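Local structure of beta-ketoacyl-[acyl-carrier-protein] synthase FabY (Pseudomonas aeruginosa, 4CW4) at residues A[291-296]-A[387-392]; A[419-424]-A[546-551]; A[428-433]-A[532-537]; A[455-460]-A[464-469]. The protein condenses acetyl-CoA with malonyl-ACP to make the acetoacetyl-ACP primer that initiates fatty acid biosynthesis. One frame throughout, in Å; residues are numbered along the deposited sequence. Where two conformers were deposited one is given.

Interaction 1: residues A[291-296]-A[387-392]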
# COMPACT_ATOMS: atom_id res chain seq x y z
N TYR A 291 5.61 -9.95 -0.07
CA TYR A 291 5.82 -8.96 0.98
C TYR A 291 4.83 -9.14 2.14
O TYR A 291 5.21 -9.09 3.32
CB TYR A 291 5.73 -7.55 0.41
CG TYR A 291 6.89 -7.07 -0.46
CD1 TYR A 291 7.50 -7.87 -1.39
CD2 TYR A 291 7.35 -5.78 -0.35
CE1 TYR A 291 8.55 -7.41 -2.17
CE2 TYR A 291 8.38 -5.31 -1.13
CZ TYR A 291 8.98 -6.13 -2.04
OH TYR A 291 10.02 -5.69 -2.82
N ASN A 292 3.56 -9.38 1.81
CA ASN A 292 2.57 -9.69 2.84
C ASN A 292 2.95 -11.00 3.55
O ASN A 292 2.79 -11.14 4.76
CB ASN A 292 1.17 -9.81 2.22
CG ASN A 292 0.50 -8.47 1.98
OD1 ASN A 292 0.75 -7.49 2.68
ND2 ASN A 292 -0.39 -8.45 1.00
N LEU A 293 3.44 -11.97 2.79
CA LEU A 293 3.78 -13.28 3.36
C LEU A 293 4.98 -13.16 4.31
O LEU A 293 5.01 -13.82 5.34
CB LEU A 293 4.04 -14.31 2.26
CG LEU A 293 4.24 -15.77 2.69
CD1 LEU A 293 3.01 -16.28 3.37
CD2 LEU A 293 4.57 -16.65 1.49
N GLN A 294 5.93 -12.28 4.00
CA GLN A 294 7.05 -12.07 4.89
C GLN A 294 6.55 -11.58 6.26
O GLN A 294 7.01 -12.05 7.33
CB GLN A 294 8.06 -11.08 4.31
CG GLN A 294 9.35 -11.02 5.14
CD GLN A 294 10.29 -9.94 4.67
OE1 GLN A 294 10.00 -8.75 4.81
NE2 GLN A 294 11.43 -10.34 4.09
N LYS A 295 5.65 -10.61 6.23
CA LYS A 295 5.04 -10.12 7.45
C LYS A 295 4.31 -11.25 8.19
O LYS A 295 4.43 -11.39 9.41
CB LYS A 295 4.12 -8.95 7.13
CG LYS A 295 3.42 -8.31 8.32
CD LYS A 295 4.31 -7.36 9.07
CE LYS A 295 3.61 -6.91 10.34
NZ LYS A 295 4.41 -5.94 11.12
N GLY A 296 3.58 -12.08 7.45
CA GLY A 296 2.87 -13.18 8.07
C GLY A 296 3.78 -14.16 8.77
O GLY A 296 3.47 -14.60 9.88
N GLY A 387 1.31 -27.39 3.40
CA GLY A 387 2.68 -26.98 3.21
C GLY A 387 3.12 -26.15 4.41
O GLY A 387 2.33 -25.92 5.33
N ALA A 388 4.35 -25.68 4.40
CA ALA A 388 4.86 -24.75 5.42
C ALA A 388 5.67 -23.67 4.72
O ALA A 388 6.25 -23.91 3.66
CB ALA A 388 5.71 -25.47 6.44
N VAL A 389 5.70 -22.48 5.29
CA VAL A 389 6.47 -21.41 4.71
C VAL A 389 7.50 -20.94 5.74
O VAL A 389 7.14 -20.56 6.84
CB VAL A 389 5.58 -20.25 4.27
CG1 VAL A 389 6.44 -19.17 3.72
CG2 VAL A 389 4.61 -20.71 3.20
N THR A 390 8.77 -20.99 5.36
CA THR A 390 9.86 -20.77 6.30
C THR A 390 10.56 -19.43 6.16
O THR A 390 11.13 -18.93 7.12
CB THR A 390 10.91 -21.89 6.21
OG1 THR A 390 11.24 -22.12 4.86
CG2 THR A 390 10.37 -23.19 6.81
N ASP A 391 10.52 -18.83 4.98
CA ASP A 391 11.21 -17.57 4.76
C ASP A 391 10.70 -16.91 3.51
O ASP A 391 10.32 -17.59 2.53
CB ASP A 391 12.71 -17.77 4.57
CG ASP A 391 13.51 -17.74 5.88
OD1 ASP A 391 13.43 -16.74 6.66
OD2 ASP A 391 14.22 -18.72 6.13
N VAL A 392 10.76 -15.58 3.53
CA VAL A 392 10.70 -14.76 2.34
C VAL A 392 11.82 -13.75 2.45
O VAL A 392 11.97 -13.08 3.48
CB VAL A 392 9.36 -14.01 2.22
CG1 VAL A 392 9.40 -12.95 1.09
CG2 VAL A 392 8.20 -15.00 1.99

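Interaction 2: residues A[419-424]-A[546-551]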
# COMPACT_ATOMS: atom_id res chain seq x y z
N ALA A 419 19.79 -20.86 0.11
CA ALA A 419 20.63 -21.14 1.26
C ALA A 419 19.77 -21.48 2.47
O ALA A 419 20.11 -22.39 3.25
CB ALA A 419 21.53 -19.95 1.58
N SER A 420 18.66 -20.77 2.64
CA SER A 420 17.81 -20.99 3.81
C SER A 420 17.20 -22.39 3.76
O SER A 420 17.10 -23.07 4.78
CB SER A 420 16.74 -19.91 3.95
OG SER A 420 15.72 -20.06 2.98
N ALA A 421 16.82 -22.82 2.55
CA ALA A 421 16.25 -24.14 2.38
C ALA A 421 17.30 -25.22 2.66
O ALA A 421 16.99 -26.25 3.25
CB ALA A 421 15.65 -24.30 0.97
N VAL A 422 18.53 -25.00 2.22
CA VAL A 422 19.60 -25.96 2.50
C VAL A 422 19.74 -26.19 4.00
O VAL A 422 19.91 -27.32 4.46
CB VAL A 422 20.94 -25.50 1.88
CG1 VAL A 422 22.11 -26.35 2.39
CG2 VAL A 422 20.88 -25.54 0.36
N GLN A 423 19.63 -25.13 4.79
CA GLN A 423 19.75 -25.29 6.24
C GLN A 423 18.65 -26.16 6.81
O GLN A 423 18.85 -26.82 7.82
CB GLN A 423 19.71 -23.94 6.93
CG GLN A 423 20.84 -23.01 6.56
CD GLN A 423 21.01 -21.92 7.58
OE1 GLN A 423 20.86 -20.72 7.27
NE2 GLN A 423 21.32 -22.32 8.80
N ILE A 424 17.48 -26.14 6.19
CA ILE A 424 16.32 -26.81 6.77
C ILE A 424 16.15 -28.23 6.25
O ILE A 424 15.88 -29.12 7.03
CB ILE A 424 15.03 -25.97 6.57
CG1 ILE A 424 15.11 -24.69 7.41
CG2 ILE A 424 13.80 -26.79 6.97
CD1 ILE A 424 14.02 -23.64 7.13
N SER A 546 11.75 -13.66 -2.94
CA SER A 546 11.70 -15.10 -3.13
C SER A 546 11.24 -15.77 -1.85
O SER A 546 11.69 -15.41 -0.75
CB SER A 546 13.07 -15.66 -3.53
OG SER A 546 13.58 -15.00 -4.67
N GLY A 547 10.31 -16.71 -1.98
CA GLY A 547 9.78 -17.44 -0.84
C GLY A 547 10.11 -18.91 -0.86
O GLY A 547 10.27 -19.51 -1.94
N VAL A 548 10.18 -19.51 0.33
CA VAL A 548 10.47 -20.93 0.49
C VAL A 548 9.24 -21.64 1.05
O VAL A 548 8.74 -21.30 2.12
CB VAL A 548 11.66 -21.15 1.45
CG1 VAL A 548 11.99 -22.63 1.57
CG2 VAL A 548 12.88 -20.39 0.96
N VAL A 549 8.77 -22.64 0.31
CA VAL A 549 7.61 -23.43 0.71
C VAL A 549 8.02 -24.90 0.80
O VAL A 549 8.63 -25.43 -0.12
CB VAL A 549 6.45 -23.31 -0.32
CG1 VAL A 549 5.16 -23.90 0.26
CG2 VAL A 549 6.25 -21.87 -0.77
N LEU A 550 7.70 -25.52 1.93
CA LEU A 550 7.98 -26.93 2.18
C LEU A 550 6.71 -27.75 1.99
O LEU A 550 5.61 -27.28 2.28
CB LEU A 550 8.47 -27.13 3.61
CG LEU A 550 9.60 -26.22 4.10
CD1 LEU A 550 9.97 -26.57 5.54
CD2 LEU A 550 10.81 -26.33 3.16
N SER A 551 6.86 -28.98 1.50
CA SER A 551 5.73 -29.86 1.28
C SER A 551 5.08 -30.30 2.59
O SER A 551 5.71 -30.24 3.66
CB SER A 551 6.20 -31.13 0.55
OG SER A 551 7.02 -31.89 1.43

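Interaction 3: residues A[428-433]-A[532-537]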
# COMPACT_ATOMS: atom_id res chain seq x y z
N ASP A 428 21.02 -32.21 -0.49
CA ASP A 428 20.52 -33.24 -1.39
C ASP A 428 19.07 -32.98 -1.78
O ASP A 428 18.71 -33.06 -2.96
CB ASP A 428 20.65 -34.63 -0.76
CG ASP A 428 20.16 -35.73 -1.69
OD1 ASP A 428 20.86 -36.02 -2.68
OD2 ASP A 428 19.07 -36.29 -1.44
N THR A 429 18.24 -32.64 -0.80
CA THR A 429 16.83 -32.37 -1.08
C THR A 429 16.67 -31.13 -1.96
O THR A 429 15.84 -31.10 -2.85
CB THR A 429 16.01 -32.26 0.22
OG1 THR A 429 16.00 -33.53 0.87
CG2 THR A 429 14.58 -31.85 -0.08
N VAL A 430 17.46 -30.10 -1.72
CA VAL A 430 17.43 -28.93 -2.59
C VAL A 430 17.88 -29.30 -4.01
O VAL A 430 17.26 -28.89 -5.00
CB VAL A 430 18.27 -27.79 -2.02
CG1 VAL A 430 18.46 -26.67 -3.06
CG2 VAL A 430 17.59 -27.22 -0.77
N ARG A 431 18.93 -30.11 -4.13
CA ARG A 431 19.46 -30.45 -5.43
C ARG A 431 18.56 -31.36 -6.24
O ARG A 431 18.57 -31.27 -7.46
CB ARG A 431 20.85 -31.10 -5.31
CG ARG A 431 21.93 -30.09 -4.98
CD ARG A 431 23.26 -30.78 -4.66
NE ARG A 431 24.31 -29.79 -4.46
CZ ARG A 431 25.49 -30.04 -3.92
NH1 ARG A 431 25.80 -31.27 -3.50
NH2 ARG A 431 26.37 -29.06 -3.78
N HIS A 432 17.81 -32.24 -5.60
CA HIS A 432 17.08 -33.27 -6.32
C HIS A 432 15.59 -33.31 -6.08
O HIS A 432 14.89 -34.07 -6.73
CB HIS A 432 17.70 -34.63 -6.01
CG HIS A 432 19.15 -34.71 -6.34
ND1 HIS A 432 19.61 -34.72 -7.64
CD2 HIS A 432 20.25 -34.74 -5.55
CE1 HIS A 432 20.93 -34.78 -7.64
NE2 HIS A 432 21.34 -34.79 -6.39
N ALA A 433 15.09 -32.45 -5.19
CA ALA A 433 13.67 -32.45 -4.89
C ALA A 433 13.15 -31.04 -4.65
O ALA A 433 12.25 -30.83 -3.84
CB ALA A 433 13.38 -33.32 -3.68
N VAL A 532 10.28 -29.08 -1.98
CA VAL A 532 10.52 -27.67 -1.73
C VAL A 532 10.25 -26.87 -2.98
O VAL A 532 10.69 -27.25 -4.06
CB VAL A 532 11.97 -27.44 -1.32
CG1 VAL A 532 12.28 -25.93 -1.15
CG2 VAL A 532 12.29 -28.21 -0.06
N CYS A 533 9.53 -25.75 -2.84
CA CYS A 533 9.34 -24.82 -3.94
C CYS A 533 9.88 -23.45 -3.59
O CYS A 533 9.63 -22.93 -2.49
CB CYS A 533 7.87 -24.67 -4.30
SG CYS A 533 7.60 -23.63 -5.76
N PHE A 534 10.62 -22.87 -4.53
CA PHE A 534 11.05 -21.48 -4.45
C PHE A 534 10.13 -20.65 -5.33
O PHE A 534 10.08 -20.82 -6.56
CB PHE A 534 12.49 -21.38 -4.93
CG PHE A 534 13.43 -22.22 -4.12
CD1 PHE A 534 13.80 -21.82 -2.86
CD2 PHE A 534 13.91 -23.42 -4.60
CE1 PHE A 534 14.65 -22.58 -2.10
CE2 PHE A 534 14.75 -24.19 -3.85
CZ PHE A 534 15.13 -23.77 -2.59
N ILE A 535 9.38 -19.75 -4.68
CA ILE A 535 8.49 -18.82 -5.37
C ILE A 535 9.28 -17.55 -5.68
O ILE A 535 9.80 -16.91 -4.76
CB ILE A 535 7.29 -18.43 -4.49
CG1 ILE A 535 6.56 -19.66 -3.92
CG2 ILE A 535 6.33 -17.56 -5.27
CD1 ILE A 535 5.99 -20.60 -4.90
N ASN A 536 9.40 -17.19 -6.96
CA ASN A 536 10.18 -16.03 -7.35
C ASN A 536 9.33 -14.92 -7.95
O ASN A 536 8.44 -15.18 -8.77
CB ASN A 536 11.28 -16.42 -8.33
CG ASN A 536 12.38 -15.37 -8.39
OD1 ASN A 536 12.77 -14.82 -7.35
ND2 ASN A 536 12.83 -15.04 -9.59
N SER A 537 9.59 -13.70 -7.53
CA SER A 537 8.75 -12.57 -7.96
C SER A 537 9.50 -11.25 -7.97
O SER A 537 10.49 -11.03 -7.26
CB SER A 537 7.53 -12.45 -7.05
OG SER A 537 6.55 -11.58 -7.57

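Interaction 4: residues A[455-460]-A[464-469]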
# COMPACT_ATOMS: atom_id res chain seq x y z
N ASP A 455 19.98 -19.82 -13.20
CA ASP A 455 21.10 -20.63 -13.65
C ASP A 455 22.33 -20.41 -12.77
O ASP A 455 23.02 -21.36 -12.40
CB ASP A 455 21.42 -20.28 -15.09
CG ASP A 455 22.28 -21.31 -15.77
OD1 ASP A 455 21.96 -22.53 -15.71
OD2 ASP A 455 23.28 -20.89 -16.39
N ARG A 456 22.60 -19.16 -12.41
CA ARG A 456 23.79 -18.87 -11.62
C ARG A 456 23.66 -19.28 -10.15
O ARG A 456 24.64 -19.71 -9.52
CB ARG A 456 24.15 -17.40 -11.76
CG ARG A 456 24.57 -17.02 -13.17
CD ARG A 456 25.06 -15.59 -13.23
NE ARG A 456 26.22 -15.42 -12.36
CZ ARG A 456 26.67 -14.25 -11.92
NH1 ARG A 456 26.05 -13.13 -12.24
NH2 ARG A 456 27.73 -14.22 -11.12
N VAL A 457 22.45 -19.20 -9.59
CA VAL A 457 22.22 -19.72 -8.25
C VAL A 457 22.30 -21.25 -8.27
O VAL A 457 22.90 -21.85 -7.38
CB VAL A 457 20.89 -19.23 -7.67
CG1 VAL A 457 20.56 -19.94 -6.38
CG2 VAL A 457 20.94 -17.73 -7.45
N ALA A 458 21.72 -21.87 -9.29
CA ALA A 458 21.85 -23.32 -9.44
C ALA A 458 23.31 -23.74 -9.45
O ALA A 458 23.69 -24.72 -8.81
CB ALA A 458 21.17 -23.78 -10.72
N SER A 459 24.14 -23.01 -10.18
CA SER A 459 25.53 -23.38 -10.29
C SER A 459 26.20 -23.27 -8.92
O SER A 459 26.93 -24.17 -8.50
CB SER A 459 26.23 -22.51 -11.32
OG SER A 459 27.58 -22.88 -11.43
N ALA A 460 25.92 -22.18 -8.22
CA ALA A 460 26.49 -21.96 -6.90
C ALA A 460 26.15 -23.10 -5.93
O ALA A 460 26.99 -23.49 -5.12
CB ALA A 460 26.05 -20.63 -6.32
N ASP A 464 21.47 -29.21 -10.83
CA ASP A 464 21.36 -29.38 -12.27
C ASP A 464 19.93 -29.79 -12.59
O ASP A 464 19.24 -30.31 -11.73
CB ASP A 464 22.36 -30.41 -12.78
CG ASP A 464 22.56 -30.35 -14.29
OD1 ASP A 464 22.22 -29.31 -14.91
OD2 ASP A 464 23.05 -31.34 -14.85
N GLY A 465 19.47 -29.52 -13.81
CA GLY A 465 18.12 -29.87 -14.22
C GLY A 465 17.05 -29.32 -13.29
O GLY A 465 16.06 -29.99 -12.99
N TRP A 466 17.24 -28.09 -12.82
CA TRP A 466 16.35 -27.49 -11.82
C TRP A 466 15.00 -27.26 -12.46
O TRP A 466 14.89 -26.46 -13.38
CB TRP A 466 16.90 -26.17 -11.34
CG TRP A 466 16.54 -25.73 -9.93
CD1 TRP A 466 15.90 -26.45 -8.97
CD2 TRP A 466 16.85 -24.46 -9.36
NE1 TRP A 466 15.79 -25.69 -7.82
CE2 TRP A 466 16.37 -24.47 -8.04
CE3 TRP A 466 17.49 -23.32 -9.84
CZ2 TRP A 466 16.51 -23.37 -7.18
CZ3 TRP A 466 17.63 -22.23 -9.00
CH2 TRP A 466 17.15 -22.27 -7.67
N PRO A 467 13.96 -27.95 -11.98
CA PRO A 467 12.69 -27.80 -12.68
C PRO A 467 12.07 -26.43 -12.46
O PRO A 467 12.01 -25.92 -11.32
CB PRO A 467 11.81 -28.91 -12.08
CG PRO A 467 12.80 -29.87 -11.46
CD PRO A 467 13.92 -29.03 -10.97
N VAL A 468 11.60 -25.86 -13.56
CA VAL A 468 11.00 -24.53 -13.59
C VAL A 468 9.59 -24.59 -14.18
O VAL A 468 9.36 -25.22 -15.21
CB VAL A 468 11.87 -23.55 -14.44
CG1 VAL A 468 11.20 -22.19 -14.59
CG2 VAL A 468 13.26 -23.40 -13.85
N THR A 469 8.66 -23.90 -13.53
CA THR A 469 7.30 -23.77 -14.02
C THR A 469 6.91 -22.28 -13.95
O THR A 469 7.55 -21.51 -13.26
CB THR A 469 6.34 -24.67 -13.22
OG1 THR A 469 5.03 -24.67 -13.81
CG2 THR A 469 6.25 -24.27 -11.75

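Interaction 1: residues A[291-296]-A[387-392]
Gln294 lies across Val392 in a contact that is apolar at its base and polar at its tip. Its CB sits 3.8 Å from Val392 CB and almost as near to Val392 CG1. CG lies anti to the backbone N (chi1 -171°) and the chain runs on extended, which carries the amide past the valine to the strand backbone. There CG passes 3.7 Å from Val392 O, and NE2 donates to the same Val392 O at 2.9 Å. The hydrogen bond is nearly straight (169° at the hydrogen), and the oxygen lies almost in the Gln294 amide plane, yet the donor stands well above the carbonyl plane, 45° out of it. The other end of the amide, OE1, is bonded to Lys295 of the second subunit, so both polar atoms of this buried group are engaged and its flip state is fixed.

One residue earlier, Leu293 meets Val389 tip to tip, CD2 to CG1 at 3.8 Å, and crosses Val392 at about a right angle, its CD2 4.0 Å from Val392 CG2. Ile297, a turn further along helix 288-301, also touches both valines. This is a helix laid steeply over a strand, and it is consistent with the thiolase fold, whose central helical layer is sandwiched between two sheets. Cys286, the inferred active-site cysteine, lies just ahead of helix 288-301, as in other ketosynthases.

Interaction 2: residues A[419-424]-A[546-551]
Val548 and Leu550, alternate residues of strand 546-550, turn their side chains onto helix segment 419-424, and the contact they make is chiefly apolar. Val548 spreads its two methyls over neighbouring helix residues: CG1 lies 4.1 Å from Ala421 CB, while CG2 reaches the side chain of Ser420. A turn further on, Ile424 and Leu550 cross at about a right angle, Ile424 CG2 meeting Leu550 CD1 at 4.1 Å. The small Ala421 sits at the closest backbone approach to Val548, CA to CA 6.9 Å, and Phe534 of the adjoining strand packs on that alanine too.

The polar element is Ser420. Its OG stands between the backbone N and the carbonyl carbon (chi1 73°), a position from which it bonds back to Ala417 O in the preceding turn. The hydroxyl is thereby satisfied within its own helix and shows Val548 CG2 a van der Waals surface at 3.5 Å.

The segment axes run nearly alongside each other, 22° apart and 9.4 Å at closest approach. Val549, between the two contacting residues, packs instead on helix 482-496. A strand covered by helices on both faces, with a small inclination to one of them, is the layered alpha/beta packing of the thiolase fold.

Interaction 3: residues A[428-433]-A[532-537]
Val430 points a single methyl at the far end of Phe534: CG1 stands anti to its own backbone N (chi1 169°) and lies 4.4 Å from Phe534 CZ, approaching the ring obliquely. The ring is brought there by the first torsion of Phe534 (chi1 -59°), which swings it anti to the carbonyl carbon and out from the strand toward the helix. Within the strand, Val532 supports it. Val532 CG1 rests on one face of the ring, 3.8 Å above the plane and displaced toward the rim, so the two residues of the same strand face form a joint apolar surface. Val532's other methyl, CG2, faces the helix, with Thr429 CG2 4.3 Å away. At these separations the side chains make light van der Waals contacts.

The backbone supplies the firmer link. Val532 N donates to Ala433 O at 3.2 Å, with the donor lying in the carbonyl plane; the angle at the hydrogen, 143°, is appreciably bent. The bond continues into the pairing of the sheet, because Val532 and Phe534 both bond to Phe435 of the parallel strand 434-437, which directly follows Ala433.

Helix 409-425 adds Val422 and Val425 around Val430. On the other face of the strand, Cys533 and Ile535 pack against helix 482-496. The strand thus runs between helical layers, as in the thiolase fold, and the phenylalanine side chain lies about 11 Å from that of His439, one of the two predicted active-site histidines.

Interaction 4: residues A[455-460]-A[464-469]
Two torsions of Trp466 bring its indole to Ala458 and Val457. The first sets CG roughly anti to the backbone N (chi1 -152°), and the second, near zero (chi2 8°), turns CD1 back over CA, so that the six-membered ring is thrust outward toward the helix. It is this benzo portion that does the touching. CE3 lies 3.8 Å from Ala458 CB, and the adjacent CZ3 is 4.1 Å from Ala458 N, close to the helix backbone itself. Farther round the ring, CH2 comes to 4.3 Å from Val457 CG1. Both aliphatic groups approach the indole obliquely. With only a methyl at Ala458, the ring can lie close to the helix main chain.

The pyrrole side carries out a different task. NE1 is hydrogen-bonded to Ser434 OG, which satisfies the buried N-H and limits rotation of the ring. Just before the tryptophan, Gly465 N makes a weak bond to Asp464 OD1 at 3.0 Å, part of the turn that leads into the strand. Asp455, on the helix, is held by a salt bridge to Arg516.

Helix 444-461 and strand 466-469 are the second and third elements of a beta-alpha-beta unit that starts with strand 434-437. Val418 of helix 409-425 touches both Val457 and Trp466, while Val436 and Leu517, from strands flanking 466-469 on either side, also pack against the indole.

How the interactions relate
Interactions 1, 2 and 3 follow one another across the antiparallel neighbours 387-394, 543-550 and 532-539. Ala388 O to Leu550 N, at 2.8 Å, ties interaction 1 to interaction 2, and Gly547 N to Ile535 O, also 2.8 Å, ties interaction 2 to interaction 3. The centres of interactions 2 and 3 are 7 Å apart, and Ala421 CB meets Phe534 CZ at 3.6 Å. Interaction 4 joins through the aromatic rings, Phe534 CD2 lying 3.7 Å from Trp466 CZ2, and along the chain it nests inside the loop that interaction 3 closes. The Phe534 side chain lies about 11 Å from that of predicted catalytic His439; interactions 1, 2 and 4, not 3, touch the second subunit.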